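Local coordinates for protein putative citrate lyase, alfa subunit (Streptococcus mutans, PDB 2HJ0) that belongs to the citrate lyase alpha-subunit family and forms a dimer of alpha/beta chains, each built around two large mixed beta sheets, at residues Ser100-Val105 / Asp128-Ala133; Gly180-Thr185 / Asn215-Ile220; Lys32-Gln37 / Ala156-His161; Phe274-Gly279 / Ile300-Ala305. One frame throughout, in Å; residues are numbered along the deposited sequence.

Interaction 1. Residues Ser100-Val105 / Asp128-Ala133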
loop_
_atom_site.group_PDB
_atom_site.type_symbol
_atom_site.label_atom_id
_atom_site.label_comp_id
_atom_site.label_asym_id
_atom_site.label_seq_id
_atom_site.Cartn_x
_atom_site.Cartn_y
_atom_site.Cartn_z
ATOM N N SER A 100 17.798 -4.965 -5.669
ATOM C CA SER A 100 17.022 -4.711 -6.879
ATOM C C SER A 100 17.975 -4.581 -8.075
ATOM O O SER A 100 17.599 -4.912 -9.196
ATOM C CB SER A 100 16.169 -3.459 -6.718
ATOM O OG SER A 100 16.947 -2.336 -6.371
ATOM N N SER A 101 19.198 -4.101 -7.842
ATOM C CA SER A 101 20.206 -4.018 -8.900
ATOM C C SER A 101 21.545 -3.618 -8.306
ATOM O O SER A 101 21.590 -3.082 -7.208
ATOM C CB SER A 101 19.791 -3.048 -10.008
ATOM O OG SER A 101 20.516 -3.307 -11.213
ATOM N N ILE A 102 22.633 -3.883 -9.022
ATOM C CA ILE A 102 23.977 -3.591 -8.513
ATOM C C ILE A 102 24.746 -2.586 -9.371
ATOM O O ILE A 102 24.841 -2.743 -10.587
ATOM C CB ILE A 102 24.792 -4.930 -8.389
ATOM C CG1 ILE A 102 24.193 -5.799 -7.275
ATOM C CG2 ILE A 102 26.240 -4.658 -8.070
ATOM C CD1 ILE A 102 24.706 -7.206 -7.252
ATOM N N ALA A 103 25.301 -1.557 -8.743
ATOM C CA ALA A 103 26.063 -0.543 -9.483
ATOM C C ALA A 103 27.580 -0.729 -9.298
ATOM O O ALA A 103 28.004 -1.629 -8.582
ATOM C CB ALA A 103 25.640 0.864 -9.028
ATOM N N ASN A 104 28.386 0.117 -9.949
ATOM C CA ASN A 104 29.846 0.031 -9.848
ATOM C C ASN A 104 30.387 0.439 -8.478
ATOM O O ASN A 104 31.416 -0.067 -8.020
ATOM C CB ASN A 104 30.545 0.894 -10.903
ATOM C CG ASN A 104 30.337 0.388 -12.324
ATOM O OD1 ASN A 104 30.587 -0.780 -12.649
ATOM N ND2 ASN A 104 29.887 1.284 -13.188
ATOM N N VAL A 105 29.704 1.354 -7.809
ATOM C CA VAL A 105 30.164 1.809 -6.509
ATOM C C VAL A 105 30.083 0.654 -5.528
ATOM O O VAL A 105 30.628 0.724 -4.427
ATOM C CB VAL A 105 29.298 2.981 -6.006
ATOM C CG1 VAL A 105 27.873 2.498 -5.726
ATOM C CG2 VAL A 105 29.919 3.589 -4.762
ATOM N N ASP A 128 29.739 -2.933 -14.716
ATOM C CA ASP A 128 31.159 -3.145 -14.999
ATOM C C ASP A 128 31.986 -3.957 -13.999
ATOM O O ASP A 128 32.339 -5.107 -14.266
ATOM C CB ASP A 128 31.829 -1.784 -15.224
ATOM C CG ASP A 128 31.130 -0.950 -16.303
ATOM O OD1 ASP A 128 30.981 -1.440 -17.453
ATOM O OD2 ASP A 128 30.736 0.202 -16.008
ATOM N N LYS A 129 32.305 -3.347 -12.860
ATOM C CA LYS A 129 33.124 -3.976 -11.826
ATOM C C LYS A 129 32.614 -5.297 -11.246
ATOM O O LYS A 129 33.266 -6.334 -11.397
ATOM C CB LYS A 129 33.373 -2.977 -10.694
ATOM C CG LYS A 129 33.852 -1.629 -11.194
ATOM C CD LYS A 129 34.616 -0.860 -10.133
ATOM C CE LYS A 129 35.164 0.435 -10.717
ATOM N NZ LYS A 129 35.892 0.187 -12.005
ATOM N N VAL A 130 31.467 -5.276 -10.574
ATOM C CA VAL A 130 30.938 -6.509 -9.996
ATOM C C VAL A 130 30.723 -7.565 -11.078
ATOM O O VAL A 130 31.059 -8.733 -10.888
ATOM C CB VAL A 130 29.597 -6.271 -9.258
ATOM C CG1 VAL A 130 29.052 -7.593 -8.721
ATOM C CG2 VAL A 130 29.798 -5.286 -8.121
ATOM N N GLY A 131 30.169 -7.145 -12.211
ATOM C CA GLY A 131 29.925 -8.064 -13.306
ATOM C C GLY A 131 31.199 -8.696 -13.835
ATOM O O GLY A 131 31.206 -9.876 -14.191
ATOM N N ALA A 132 32.270 -7.909 -13.893
ATOM C CA ALA A 132 33.575 -8.384 -14.362
ATOM C C ALA A 132 34.018 -9.515 -13.457
ATOM O O ALA A 132 34.340 -10.604 -13.923
ATOM C CB ALA A 132 34.595 -7.259 -14.313
ATOM N N ALA A 133 34.032 -9.248 -12.156
ATOM C CA ALA A 133 34.411 -10.266 -11.188
ATOM C C ALA A 133 33.577 -11.539 -11.406
ATOM O O ALA A 133 34.125 -12.609 -11.683
ATOM C CB ALA A 133 34.216 -9.744 -9.775
#
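Asn104 and Lys129 meet where the loop after strand 95-99 lies against the first turn of helix 127-135, two successive connections of a Rossmann-like alpha/beta sheet. The Asn104 amide serves as a two-ended clamp. Its OD1 accepts the backbone N-H of Lys129, with Lys129 N and Asn104 OD1 3.1 Å apart and an N-H...O angle of 158°, the donor tilted only modestly from the carbonyl plane. The other end of the same amide gives a hydrogen bond from Asn104 ND2 to Asp128 OD2 at 3.1 Å, reaching that oxygen on its anti side and somewhat out of the carboxylate plane. The amide and carboxylate planes are nearly parallel, 8° apart. Because both bonds grip one planar group, they fix its rotation. With CG beside the backbone N (chi1 -67°), the Asn104 amide swings over to the helix although its CB starts off across it. Lys129 lends its aliphatic part, CG approaching Asn104 OD1 to 3.7 Å.

Deeper in, the contact is apolar: Ile102 CG2, the branch anti to its backbone N, touches Val130 CG2 at 3.6 Å, the two side chains crossing at about a right angle. Leu109 of helix 109-114 touches both. The Glu75 carboxylate receives the backbone N-H groups of Asn104 and Val105. The amide thus ties its loop to an early N-H of the helix that follows the neighbouring strand, 118-123; loop and helix come after adjacent parallel strands of one sheet, consistent with a Rossmann-like alpha/beta fold.

Interaction 2. Residues Gly180-Thr185 / Asn215-Ile220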
loop_
_atom_site.group_PDB
_atom_site.type_symbol
_atom_site.label_atom_id
_atom_site.label_comp_id
_atom_site.label_asym_id
_atom_site.label_seq_id
_atom_site.Cartn_x
_atom_site.Cartn_y
_atom_site.Cartn_z
ATOM N N GLY A 180 10.934 9.241 -0.689
ATOM C CA GLY A 180 12.157 9.559 -1.392
ATOM C C GLY A 180 12.185 10.941 -2.002
ATOM O O GLY A 180 13.034 11.229 -2.843
ATOM N N THR A 181 11.273 11.803 -1.570
ATOM C CA THR A 181 11.200 13.144 -2.110
ATOM C C THR A 181 11.469 14.238 -1.092
ATOM O O THR A 181 11.222 15.406 -1.359
ATOM C CB THR A 181 9.827 13.390 -2.723
ATOM O OG1 THR A 181 8.825 13.140 -1.727
ATOM C CG2 THR A 181 9.612 12.467 -3.930
ATOM N N ARG A 182 11.966 13.870 0.076
ATOM C CA ARG A 182 12.272 14.852 1.107
ATOM C C ARG A 182 13.570 14.419 1.772
ATOM O O ARG A 182 13.763 13.238 2.038
ATOM C CB ARG A 182 11.150 14.897 2.145
ATOM C CG ARG A 182 9.769 15.146 1.564
ATOM C CD ARG A 182 9.698 16.511 0.908
ATOM N NE ARG A 182 10.172 17.555 1.822
ATOM C CZ ARG A 182 9.577 17.886 2.967
ATOM N NH1 ARG A 182 8.469 17.256 3.349
ATOM N NH2 ARG A 182 10.094 18.849 3.729
ATOM N N GLY A 183 14.457 15.368 2.036
ATOM C CA GLY A 183 15.728 15.040 2.662
ATOM C C GLY A 183 16.900 15.668 1.933
ATOM O O GLY A 183 16.720 16.273 0.875
ATOM N N LYS A 184 18.107 15.545 2.476
ATOM C CA LYS A 184 19.273 16.138 1.815
ATOM C C LYS A 184 19.833 15.210 0.748
ATOM O O LYS A 184 20.728 15.585 0.008
ATOM C CB LYS A 184 20.361 16.449 2.834
ATOM C CG LYS A 184 21.111 15.245 3.339
ATOM C CD LYS A 184 21.992 15.597 4.523
ATOM C CE LYS A 184 22.853 14.392 4.917
ATOM N NZ LYS A 184 23.575 14.584 6.207
ATOM N N THR A 185 19.298 13.999 0.663
ATOM C CA THR A 185 19.781 13.059 -0.322
ATOM C C THR A 185 18.600 12.312 -0.909
ATOM O O THR A 185 18.443 11.108 -0.680
ATOM C CB THR A 185 20.724 12.041 0.321
ATOM O OG1 THR A 185 21.661 12.721 1.161
ATOM C CG2 THR A 185 21.473 11.265 -0.750
ATOM N N ASN A 215 5.767 11.649 9.247
ATOM C CA ASN A 215 6.382 12.104 8.013
ATOM C C ASN A 215 5.411 11.867 6.855
ATOM O O ASN A 215 4.665 10.878 6.847
ATOM C CB ASN A 215 7.696 11.344 7.781
ATOM C CG ASN A 215 8.394 11.739 6.484
ATOM O OD1 ASN A 215 8.240 12.865 6.011
ATOM N ND2 ASN A 215 9.183 10.813 5.912
ATOM N N THR A 216 5.407 12.789 5.897
ATOM C CA THR A 216 4.554 12.690 4.714
ATOM C C THR A 216 5.187 13.472 3.561
ATOM O O THR A 216 5.886 14.453 3.790
ATOM C CB THR A 216 3.132 13.251 4.973
ATOM O OG1 THR A 216 3.220 14.540 5.584
ATOM C CG2 THR A 216 2.330 12.320 5.865
ATOM N N PRO A 217 4.977 13.034 2.308
ATOM C CA PRO A 217 4.200 11.872 1.864
ATOM C C PRO A 217 4.775 10.588 2.454
ATOM O O PRO A 217 5.863 10.601 3.036
ATOM C CB PRO A 217 4.370 11.884 0.345
ATOM C CG PRO A 217 4.784 13.261 0.028
ATOM C CD PRO A 217 5.655 13.668 1.173
ATOM N N ILE A 218 4.064 9.480 2.270
ATOM C CA ILE A 218 4.502 8.193 2.793
ATOM C C ILE A 218 4.637 7.141 1.698
ATOM O O ILE A 218 3.642 6.664 1.175
ATOM C CB ILE A 218 3.514 7.705 3.833
ATOM C CG1 ILE A 218 3.365 8.773 4.923
ATOM C CG2 ILE A 218 3.967 6.376 4.372
ATOM C CD1 ILE A 218 2.292 8.469 5.973
ATOM N N SER A 219 5.863 6.793 1.330
ATOM C CA SER A 219 6.058 5.765 0.307
ATOM C C SER A 219 6.154 4.389 0.977
ATOM O O SER A 219 5.775 3.368 0.405
ATOM C CB SER A 219 7.317 6.064 -0.502
ATOM O OG SER A 219 7.207 7.331 -1.124
ATOM N N ILE A 220 6.666 4.386 2.203
ATOM C CA ILE A 220 6.801 3.176 2.995
ATOM C C ILE A 220 6.223 3.529 4.369
ATOM O O ILE A 220 6.742 4.394 5.075
ATOM C CB ILE A 220 8.260 2.764 3.081
ATOM C CG1 ILE A 220 8.741 2.381 1.685
ATOM C CG2 ILE A 220 8.423 1.644 4.069
ATOM C CD1 ILE A 220 10.185 2.049 1.574
#
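Gly180 and Ser219, then Thr181 and Pro217, face one another across two irregular loops that run in opposite senses here, with CA atoms 7.4 Å apart for Gly180 and Ser219 and 8.1 Å for Thr181 and Pro217. No hydrogen bond spans this gap. The loop of Asn215-Ile220 is shaped by a cis peptide between Thr216 and Pro217 and by a classic beta bulge, with the backbones of Ser219 and Ile220 both hydrogen-bonded to Ala178.

Side-chain contact is correspondingly light. The Pro217 ring offers CD to two neighbours, standing 4.3 Å from Thr181 OG1 and 4.4 Å from Arg182 CG. Arg182 folds back on itself, bent at both chi2 (-64°) and chi3 (-52°), which brings its guanidinium edge-on to the Thr216 carbonyl. That oxygen lies near the guanidinium plane, but Arg182 NH1 and Thr216 O are 3.8 Å apart, too far to count as a hydrogen bond, though the charge may still favour the approach. The CB of Ser219 points toward the 180-185 segment, and its OG is hydrogen-bonded to Glu348 OE2.

Asn179 ties the loops together from strand 178-179, its ND2 bonding to Pro217 O and its OD1 accepting from Thr181 N. Tyr347 of the second subunit packs on Thr216 and Pro217, while within the chain Thr181 rests on helix 333-341 and Arg182 on strand 171-172.

Interaction 3. Residues Lys32-Gln37 / Ala156-His161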
loop_
_atom_site.group_PDB
_atom_site.type_symbol
_atom_site.label_atom_id
_atom_site.label_comp_id
_atom_site.label_asym_id
_atom_site.label_seq_id
_atom_site.Cartn_x
_atom_site.Cartn_y
_atom_site.Cartn_z
ATOM N N LYS A 32 -0.674 -18.707 -4.074
ATOM C CA LYS A 32 -0.789 -18.175 -2.727
ATOM C C LYS A 32 0.305 -17.137 -2.538
ATOM O O LYS A 32 1.495 -17.467 -2.514
ATOM C CB LYS A 32 -0.610 -19.286 -1.698
ATOM C CG LYS A 32 -1.891 -19.745 -1.047
ATOM C CD LYS A 32 -2.210 -18.942 0.209
ATOM C CE LYS A 32 -1.214 -19.228 1.331
ATOM N NZ LYS A 32 0.176 -18.753 1.035
ATOM N N GLU A 33 -0.100 -15.879 -2.428
ATOM C CA GLU A 33 0.844 -14.794 -2.241
ATOM C C GLU A 33 1.697 -15.059 -1.013
ATOM O O GLU A 33 1.278 -15.737 -0.070
ATOM C CB GLU A 33 0.097 -13.471 -2.081
ATOM C CG GLU A 33 0.993 -12.267 -1.823
ATOM C CD GLU A 33 0.203 -10.989 -1.614
ATOM O OE1 GLU A 33 -0.714 -10.979 -0.762
ATOM O OE2 GLU A 33 0.501 -9.992 -2.298
ATOM N N SER A 34 2.908 -14.528 -1.034
ATOM C CA SER A 34 3.835 -14.684 0.075
ATOM C C SER A 34 3.323 -13.941 1.317
ATOM O O SER A 34 2.712 -12.886 1.202
ATOM C CB SER A 34 5.197 -14.132 -0.360
ATOM O OG SER A 34 6.098 -13.995 0.725
ATOM N N SER A 35 3.542 -14.505 2.498
ATOM C CA SER A 35 3.143 -13.838 3.741
ATOM C C SER A 35 4.428 -13.703 4.573
ATOM O O SER A 35 5.322 -14.550 4.492
ATOM C CB SER A 35 2.094 -14.651 4.513
ATOM O OG SER A 35 2.629 -15.881 4.979
ATOM N N ARG A 36 4.509 -12.650 5.376
ATOM C CA ARG A 36 5.690 -12.390 6.180
ATOM C C ARG A 36 5.498 -12.710 7.655
ATOM O O ARG A 36 4.373 -12.848 8.123
ATOM C CB ARG A 36 6.093 -10.918 6.011
ATOM C CG ARG A 36 4.937 -9.980 6.238
ATOM C CD ARG A 36 5.159 -8.570 5.714
ATOM N NE ARG A 36 3.935 -7.794 5.949
ATOM C CZ ARG A 36 3.889 -6.584 6.499
ATOM N NH1 ARG A 36 2.714 -5.987 6.673
ATOM N NH2 ARG A 36 5.009 -5.973 6.867
ATOM N N GLN A 37 6.618 -12.846 8.367
ATOM C CA GLN A 37 6.631 -13.125 9.802
ATOM C C GLN A 37 6.775 -11.801 10.541
ATOM O O GLN A 37 7.888 -11.300 10.742
ATOM C CB GLN A 37 7.801 -14.035 10.154
ATOM C CG GLN A 37 7.496 -15.500 10.039
ATOM C CD GLN A 37 6.815 -16.049 11.274
ATOM O OE1 GLN A 37 6.349 -17.187 11.274
ATOM N NE2 GLN A 37 6.763 -15.249 12.340
ATOM N N ALA A 156 6.727 -12.167 -4.602
ATOM C CA ALA A 156 5.317 -12.368 -4.312
ATOM C C ALA A 156 4.894 -13.834 -4.336
ATOM O O ALA A 156 4.002 -14.233 -3.597
ATOM C CB ALA A 156 4.480 -11.567 -5.291
ATOM N N THR A 157 5.530 -14.621 -5.194
ATOM C CA THR A 157 5.239 -16.044 -5.324
ATOM C C THR A 157 5.863 -16.819 -4.175
ATOM O O THR A 157 5.558 -17.989 -3.954
ATOM C CB THR A 157 5.814 -16.586 -6.620
ATOM O OG1 THR A 157 5.273 -15.839 -7.708
ATOM C CG2 THR A 157 5.450 -18.054 -6.798
ATOM N N ASP A 158 6.741 -16.143 -3.450
ATOM C CA ASP A 158 7.457 -16.714 -2.320
ATOM C C ASP A 158 8.503 -17.737 -2.745
ATOM O O ASP A 158 9.020 -18.475 -1.909
ATOM C CB ASP A 158 6.501 -17.366 -1.308
ATOM C CG ASP A 158 7.079 -17.396 0.114
ATOM O OD1 ASP A 158 6.419 -17.951 1.023
ATOM O OD2 ASP A 158 8.185 -16.855 0.328
ATOM N N ASP A 159 8.837 -17.806 -4.024
ATOM C CA ASP A 159 9.851 -18.770 -4.376
ATOM C C ASP A 159 11.189 -18.150 -4.018
ATOM O O ASP A 159 12.241 -18.619 -4.429
ATOM C CB ASP A 159 9.757 -19.178 -5.849
ATOM C CG ASP A 159 9.766 -18.014 -6.764
ATOM O OD1 ASP A 159 9.346 -18.171 -7.938
ATOM O OD2 ASP A 159 10.201 -16.936 -6.302
ATOM N N ILE A 160 11.109 -17.099 -3.208
ATOM C CA ILE A 160 12.258 -16.366 -2.689
ATOM C C ILE A 160 11.678 -15.609 -1.488
ATOM O O ILE A 160 10.542 -15.142 -1.549
ATOM C CB ILE A 160 12.793 -15.376 -3.722
ATOM C CG1 ILE A 160 13.898 -14.513 -3.117
ATOM C CG2 ILE A 160 11.674 -14.496 -4.193
ATOM C CD1 ILE A 160 14.310 -13.364 -3.997
ATOM N N HIS A 161 12.435 -15.482 -0.398
ATOM C CA HIS A 161 11.907 -14.802 0.787
ATOM C C HIS A 161 12.960 -13.969 1.510
ATOM O O HIS A 161 13.995 -14.485 1.943
ATOM C CB HIS A 161 11.316 -15.850 1.729
ATOM C CG HIS A 161 10.250 -15.325 2.633
ATOM N ND1 HIS A 161 10.525 -14.741 3.849
ATOM C CD2 HIS A 161 8.902 -15.291 2.494
ATOM C CE1 HIS A 161 9.393 -14.368 4.421
ATOM N NE2 HIS A 161 8.393 -14.692 3.620
HETATM O O HOH W 1 3.025 -19.906 -4.485
#
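Ser34 and Ala156 make the central bond of this contact: Ser34 N donates to Ala156 O over 2.8 Å. The same carbonyl, near the end of helix 148-157, also receives a CA-H...O approach from Glu33 CA at 3.5 Å, so the loop lies across the helix terminus. A second bond follows three residues beyond Asp158, where His161 NE2 donates its N-H to Ser35 O at 3.2 Å. That bond is nearly straight (167°) and lies in the imidazole plane, although it meets the carbonyl from above its own plane. Between the two bonds sits the Ser34 side chain, its CB 3.6 Å from Asp158 CB. OG, anti to the backbone N (chi1 168°), lies near both the Asp158 carboxylate and the His161 ring, hydrogen-bonded to neither. A water bridges the two segments, donating to Thr157 O at 3.2 Å and more weakly to Lys32 O.

What positions this shell is partly the backbone: Asp158 has positive phi (71°), leaving helical geometry and turning the chain so that His161 comes back to the loop. Tyr199 of helix 191-199 packs on Ser34 and Ala156 and hydrogen-bonds Glu33 OE2. Further out, Glu33 is salt-bridged to Arg36 of the second subunit and Arg36 to Glu33 of the second subunit, while Lys32 and Gln37 pair with an antiparallel strand of that chain. The whole is a helix C-terminal turn bound to an N-terminal segment whose beta pairing runs on across the dimer interface.

Interaction 4. Residues Phe274-Gly279 / Ile300-Ala305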
loop_
_atom_site.group_PDB
_atom_site.type_symbol
_atom_site.label_atom_id
_atom_site.label_comp_id
_atom_site.label_asym_id
_atom_site.label_seq_id
_atom_site.Cartn_x
_atom_site.Cartn_y
_atom_site.Cartn_z
ATOM N N PHE A 274 -2.942 7.959 -26.025
ATOM C CA PHE A 274 -2.088 6.784 -26.183
ATOM C C PHE A 274 -0.987 6.843 -25.131
ATOM O O PHE A 274 -0.599 7.925 -24.712
ATOM C CB PHE A 274 -1.483 6.767 -27.595
ATOM C CG PHE A 274 -0.315 7.689 -27.759
ATOM C CD1 PHE A 274 0.981 7.213 -27.592
ATOM C CD2 PHE A 274 -0.503 9.042 -28.024
ATOM C CE1 PHE A 274 2.080 8.069 -27.682
ATOM C CE2 PHE A 274 0.592 9.916 -28.117
ATOM C CZ PHE A 274 1.885 9.428 -27.945
ATOM N N SER A 275 -0.490 5.684 -24.709
ATOM C CA SER A 275 0.557 5.630 -23.692
ATOM C C SER A 275 1.893 5.250 -24.304
ATOM O O SER A 275 1.942 4.693 -25.398
ATOM C CB SER A 275 0.194 4.608 -22.612
ATOM O OG SER A 275 -0.046 3.330 -23.180
ATOM N N PHE A 276 2.976 5.539 -23.596
ATOM C CA PHE A 276 4.291 5.210 -24.105
ATOM C C PHE A 276 5.385 5.296 -23.046
ATOM O O PHE A 276 5.220 5.905 -21.982
ATOM C CB PHE A 276 4.662 6.147 -25.251
ATOM C CG PHE A 276 4.875 7.564 -24.815
ATOM C CD1 PHE A 276 3.795 8.406 -24.590
ATOM C CD2 PHE A 276 6.149 8.036 -24.560
ATOM C CE1 PHE A 276 3.989 9.692 -24.107
ATOM C CE2 PHE A 276 6.344 9.325 -24.077
ATOM C CZ PHE A 276 5.265 10.152 -23.849
ATOM N N GLN A 277 6.517 4.686 -23.370
ATOM C CA GLN A 277 7.677 4.709 -22.506
ATOM C C GLN A 277 8.900 4.854 -23.408
ATOM O O GLN A 277 9.043 4.129 -24.388
ATOM C CB GLN A 277 7.773 3.420 -21.684
ATOM C CG GLN A 277 8.961 3.403 -20.740
ATOM C CD GLN A 277 9.189 2.060 -20.090
ATOM O OE1 GLN A 277 8.445 1.633 -19.208
ATOM N NE2 GLN A 277 10.227 1.377 -20.535
ATOM N N THR A 278 9.756 5.825 -23.095
ATOM C CA THR A 278 10.974 6.052 -23.868
ATOM C C THR A 278 12.190 5.805 -23.005
ATOM O O THR A 278 12.086 5.617 -21.792
ATOM C CB THR A 278 11.072 7.489 -24.411
ATOM O OG1 THR A 278 10.856 8.416 -23.343
ATOM C CG2 THR A 278 10.045 7.715 -25.505
ATOM N N GLY A 279 13.351 5.824 -23.644
ATOM C CA GLY A 279 14.594 5.575 -22.942
ATOM C C GLY A 279 15.012 6.626 -21.940
ATOM O O GLY A 279 14.347 7.645 -21.743
ATOM N N ILE A 300 -3.114 15.768 -30.814
ATOM C CA ILE A 300 -3.212 14.561 -30.002
ATOM C C ILE A 300 -2.460 14.699 -28.683
ATOM O O ILE A 300 -1.411 15.345 -28.598
ATOM C CB ILE A 300 -2.696 13.297 -30.756
ATOM C CG1 ILE A 300 -1.182 13.341 -30.894
ATOM C CG2 ILE A 300 -3.360 13.180 -32.120
ATOM C CD1 ILE A 300 -0.463 12.712 -29.734
ATOM N N LYS A 301 -3.021 14.084 -27.650
ATOM C CA LYS A 301 -2.436 14.124 -26.326
ATOM C C LYS A 301 -2.368 12.712 -25.746
ATOM O O LYS A 301 -3.326 11.947 -25.832
ATOM C CB LYS A 301 -3.275 15.023 -25.424
ATOM C CG LYS A 301 -2.507 15.670 -24.303
ATOM C CD LYS A 301 -3.433 16.294 -23.261
ATOM C CE LYS A 301 -4.234 15.228 -22.513
ATOM N NZ LYS A 301 -4.895 15.750 -21.276
ATOM N N ALA A 302 -1.224 12.374 -25.163
ATOM C CA ALA A 302 -1.022 11.058 -24.568
ATOM C C ALA A 302 -1.613 11.029 -23.158
ATOM O O ALA A 302 -1.563 12.030 -22.448
ATOM C CB ALA A 302 0.465 10.745 -24.520
ATOM N N ASN A 303 -2.167 9.886 -22.756
ATOM C CA ASN A 303 -2.745 9.742 -21.420
ATOM C C ASN A 303 -1.686 9.635 -20.316
ATOM O O ASN A 303 -1.853 10.206 -19.240
ATOM C CB ASN A 303 -3.669 8.521 -21.353
ATOM C CG ASN A 303 -2.953 7.220 -21.690
ATOM O OD1 ASN A 303 -3.528 6.137 -21.576
ATOM N ND2 ASN A 303 -1.693 7.321 -22.112
ATOM N N PHE A 304 -0.610 8.895 -20.560
ATOM C CA PHE A 304 0.447 8.783 -19.561
ATOM C C PHE A 304 1.763 8.249 -20.106
ATOM O O PHE A 304 1.809 7.622 -21.161
ATOM C CB PHE A 304 0.008 7.905 -18.372
ATOM C CG PHE A 304 -0.074 6.435 -18.696
ATOM C CD1 PHE A 304 -1.240 5.887 -19.215
ATOM C CD2 PHE A 304 1.027 5.606 -18.526
ATOM C CE1 PHE A 304 -1.304 4.545 -19.559
ATOM C CE2 PHE A 304 0.965 4.261 -18.873
ATOM C CZ PHE A 304 -0.200 3.734 -19.386
ATOM N N ALA A 305 2.826 8.529 -19.362
ATOM C CA ALA A 305 4.166 8.075 -19.680
ATOM C C ALA A 305 4.604 7.198 -18.488
ATOM O O ALA A 305 4.174 7.415 -17.344
ATOM C CB ALA A 305 5.083 9.261 -19.841
#
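Phe274, Phe276 and Phe304 present their rings to small groups on the partner segment. Ala302 CB lies over one face of the Phe274 ring, a CH-pi contact 4.0 Å from the centroid, while Ile300 CD1 comes to the edge of that ring at CE2. The same methyl of Ala302 meets the Phe276 ring edge-on, 3.7 Å from CE1, so one methyl serves a face of Phe274 and the edge of Phe276. Ala305 CB sits over a face of the Phe276 ring. In a second CH-pi contact, Ser275 CB covers a face of the Phe304 ring, 3.6 Å from its centroid; Ser275 OG is hydrogen-bonded to Gln366 O and Asp368 N.

The backbones hold these groups in parallel register, Phe276 opposite Ala305. Asn303 N donates to Phe274 O at 3.2 Å from well above the carbonyl plane, and Phe276 N bonds weakly to Phe304 O at 3.4 Å. The backbone bends at Asn303, just before the Phe304-Ala305 strand.

Strands 275-277 and 302-305 are adjacent members of the nine-stranded sheet, joined through helix 282-297 as a beta-alpha-beta unit. Ile300 packs on that helix, and Phe276 and Ala305 on helix 311-318, while Phe304 meets Pro214 of the second subunit.

Along the chain, interaction 3 opens first, and interaction 1 falls between its two segments; interaction 2 and then interaction 4 follow. Interactions 1 and 2 involve connections of the ten-stranded sheet; in interaction 3, helix 148-157, after strand 143-145 of that sheet, meets the 32-37 loop. The centres of these three are about 27 Å apart in each pairing, with no direct touch. Interaction 4 belongs to the nine-stranded sheet, its centre about 32 Å from that of interaction 1, on the opposite side of the chain's centre. Interaction 2 also approaches the region of that sheet through helix 333-341 and Glu348. Interactions 2, 3 and 4 touch the second subunit, so subunit contacts involve regions near both sheets, whereas interaction 1 stays within its own chain.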